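Local coordinates for protein probable TonB-dependent siderophore receptor PiuA (Acinetobacter baumannii, PDB 5FP1) that probably takes up iron-loaded siderophores across the outer membrane in a TonB-dependent manner and may bind ferric enterobactin with micromolar affinity, at residues S483-Y488 and T522-T527. Sequence-based numbering, arbitrary orientation.
Sequences SIYTSY and TFEIGT. With C8E ((hydroxyethyloxy)tri(ethyloxy)octane), chain C.
With CG held between its backbone N and carbonyl carbon (chi1 70°), Tyr485 lays its ring over Gly526 of the opposing strand, while Glu524 extends toward it with CG trans to the backbone N (chi1 -176°). Gly526 CA sits 3.8 Å from the centroid of the Tyr485 ring in a CH-pi contact. At the ring edge, Tyr485 OH donates to Glu524 OE2 (2.6 Å), which accepts with its anti lone pair. Ser43 OG also hydrogen-bonds to this oxygen, and Arg88 forms a salt bridge with Glu524 OE1, an arrangement that would probably favour the charged carboxylate. Strands 482-493 and 518-531 are antiparallel neighbours in the beta-barrel of this TonB-dependent receptor; Tyr485 and Glu524 face the plug domain inside it. Paired backbone bonds join Tyr485 to Gly526 and Ser487 to Glu524; Tyr485 N lies 2.8 Å from Gly526 O. Ser487 OG hydrogen-bonds to Pro41 O and accepts from a water that also donates to Thr522 O. On the other sheet face, Thr486 CG2 packs obliquely against Phe523 CE1 (3.5 Å), and a detergent molecule runs past Ile484 CG2 and Ile525 CG2. Thr527 OG1, also bonded to Trp529 NE1, donates to Ser483 O at 2.7 Å.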
loop_
_atom_site.group_PDB
_atom_site.type_symbol
_atom_site.label_atom_id
_atom_site.label_comp_id
_atom_site.label_asym_id
_atom_site.label_seq_id
_atom_site.Cartn_x
_atom_site.Cartn_y
_atom_site.Cartn_z
ATOM N N SER A 483 -26.321 -8.454 9.783
ATOM C CA SER A 483 -26.463 -8.340 8.339
ATOM C C SER A 483 -26.048 -9.628 7.665
ATOM O O SER A 483 -25.105 -10.294 8.103
ATOM C CB SER A 483 -25.574 -7.226 7.786
ATOM O OG SER A 483 -25.181 -7.552 6.459
ATOM N N ILE A 484 -26.751 -9.971 6.592
ATOM C CA ILE A 484 -26.339 -11.049 5.707
ATOM C C ILE A 484 -26.475 -10.488 4.320
ATOM O O ILE A 484 -27.499 -9.849 3.998
ATOM C CB ILE A 484 -27.231 -12.311 5.816
ATOM C CG1 ILE A 484 -27.403 -12.743 7.262
ATOM C CG2 ILE A 484 -26.597 -13.465 5.059
ATOM C CD1 ILE A 484 -28.531 -13.760 7.417
ATOM N N TYR A 485 -25.448 -10.673 3.485
ATOM C CA TYR A 485 -25.461 -10.021 2.194
ATOM C C TYR A 485 -24.872 -10.846 1.100
ATOM O O TYR A 485 -24.133 -11.808 1.347
ATOM C CB TYR A 485 -24.744 -8.654 2.268
ATOM C CG TYR A 485 -23.243 -8.772 2.466
ATOM C CD1 TYR A 485 -22.372 -8.866 1.371
ATOM C CD2 TYR A 485 -22.704 -8.816 3.740
ATOM C CE1 TYR A 485 -20.984 -8.987 1.554
ATOM C CE2 TYR A 485 -21.329 -8.922 3.938
ATOM C CZ TYR A 485 -20.476 -9.004 2.840
ATOM O OH TYR A 485 -19.130 -9.158 3.082
ATOM N N THR A 486 -25.232 -10.443 -0.115
ATOM C CA THR A 486 -24.649 -10.926 -1.365
ATOM C C THR A 486 -24.320 -9.693 -2.181
ATOM O O THR A 486 -25.138 -8.777 -2.258
ATOM C CB THR A 486 -25.676 -11.739 -2.192
ATOM O OG1 THR A 486 -26.252 -12.763 -1.378
ATOM C CG2 THR A 486 -25.006 -12.366 -3.408
ATOM N N SER A 487 -23.162 -9.676 -2.837
ATOM C CA SER A 487 -22.841 -8.553 -3.704
ATOM C C SER A 487 -21.972 -8.920 -4.878
ATOM O O SER A 487 -21.282 -9.932 -4.884
ATOM C CB SER A 487 -22.201 -7.411 -2.900
ATOM O OG SER A 487 -20.907 -7.776 -2.465
ATOM N N TYR A 488 -22.043 -8.073 -5.880
ATOM C CA TYR A 488 -21.260 -8.211 -7.083
ATOM C C TYR A 488 -20.682 -6.848 -7.453
ATOM O O TYR A 488 -21.379 -5.840 -7.440
ATOM C CB TYR A 488 -22.133 -8.745 -8.215
ATOM C CG TYR A 488 -21.410 -8.881 -9.523
ATOM C CD1 TYR A 488 -20.536 -9.923 -9.756
ATOM C CD2 TYR A 488 -21.567 -7.924 -10.508
ATOM C CE1 TYR A 488 -19.859 -10.033 -10.967
ATOM C CE2 TYR A 488 -20.900 -8.022 -11.713
ATOM C CZ TYR A 488 -20.047 -9.075 -11.935
ATOM O OH TYR A 488 -19.381 -9.142 -13.150
ATOM N N THR A 522 -15.728 -9.256 -8.498
ATOM C CA THR A 522 -15.849 -9.923 -7.223
ATOM C C THR A 522 -17.302 -10.305 -6.959
ATOM O O THR A 522 -18.206 -9.466 -7.062
ATOM C CB THR A 522 -15.344 -9.020 -6.084
ATOM O OG1 THR A 522 -13.935 -8.796 -6.240
ATOM C CG2 THR A 522 -15.608 -9.646 -4.700
ATOM N N PHE A 523 -17.506 -11.585 -6.679
ATOM C CA PHE A 523 -18.784 -12.092 -6.137
ATOM C C PHE A 523 -18.565 -12.456 -4.672
ATOM O O PHE A 523 -17.649 -13.210 -4.334
ATOM C CB PHE A 523 -19.279 -13.329 -6.908
ATOM C CG PHE A 523 -20.539 -13.933 -6.276
ATOM C CD1 PHE A 523 -21.774 -13.317 -6.458
ATOM C CD2 PHE A 523 -20.465 -15.027 -5.424
ATOM C CE1 PHE A 523 -22.927 -13.834 -5.872
ATOM C CE2 PHE A 523 -21.608 -15.540 -4.819
ATOM C CZ PHE A 523 -22.838 -14.939 -5.045
ATOM N N GLU A 524 -19.379 -11.915 -3.776
ATOM C CA GLU A 524 -19.176 -12.133 -2.349
ATOM C C GLU A 524 -20.508 -12.360 -1.626
ATOM O O GLU A 524 -21.530 -11.749 -1.953
ATOM C CB GLU A 524 -18.502 -10.926 -1.730
ATOM C CG GLU A 524 -18.135 -11.034 -0.258
ATOM C CD GLU A 524 -17.123 -9.973 0.167
ATOM O OE1 GLU A 524 -16.092 -9.867 -0.531
ATOM O OE2 GLU A 524 -17.350 -9.256 1.180
ATOM N N ILE A 525 -20.455 -13.259 -0.657
ATOM C CA ILE A 525 -21.512 -13.426 0.307
ATOM C C ILE A 525 -20.885 -13.288 1.656
ATOM O O ILE A 525 -19.761 -13.744 1.894
ATOM C CB ILE A 525 -22.184 -14.803 0.161
ATOM C CG1 ILE A 525 -21.164 -15.917 0.183
ATOM C CG2 ILE A 525 -22.931 -14.869 -1.140
ATOM C CD1 ILE A 525 -21.804 -17.286 0.146
ATOM N N GLY A 526 -21.601 -12.648 2.562
ATOM C CA GLY A 526 -21.060 -12.432 3.865
ATOM C C GLY A 526 -22.077 -12.162 4.952
ATOM O O GLY A 526 -23.293 -12.021 4.699
ATOM N N THR A 527 -21.554 -12.072 6.165
ATOM C CA THR A 527 -22.360 -11.705 7.306
ATOM C C THR A 527 -21.535 -10.866 8.275
ATOM O O THR A 527 -20.304 -11.041 8.407
ATOM C CB THR A 527 -22.986 -12.968 7.970
ATOM O OG1 THR A 527 -23.958 -12.563 8.955
ATOM C CG2 THR A 527 -21.919 -13.803 8.626
HETATM C C1 C8E C . -29.385 -12.878 -3.881
HETATM C C2 C8E C . -30.287 -12.371 -2.776
HETATM C C3 C8E C . -29.455 -11.714 -1.698
HETATM C C4 C8E C . -30.084 -11.861 -0.341
HETATM C C5 C8E C . -29.177 -11.383 0.768
HETATM C C6 C8E C . -27.926 -12.219 0.877
HETATM C C7 C8E C . -28.112 -13.429 1.734
HETATM C C8 C8E C . -27.090 -14.489 1.355
HETATM O O9 C8E C . -27.644 -15.207 0.249
HETATM C C10 C8E C . -26.684 -15.915 -0.544
HETATM C C11 C8E C . -26.275 -17.199 0.153
HETATM O O12 C8E C . -25.825 -16.905 1.469
HETATM C C13 C8E C . -25.450 -18.106 2.149
HETATM C C14 C8E C . -24.905 -17.772 3.530
HETATM O O15 C8E C . -25.948 -17.807 4.504
HETATM C C16 C8E C . -25.900 -18.994 5.303
HETATM C C17 C8E C . -26.534 -18.740 6.660
HETATM O O18 C8E C . -26.167 -17.431 7.084
HETATM O O HOH W 1 -18.811 -7.828 -4.335
#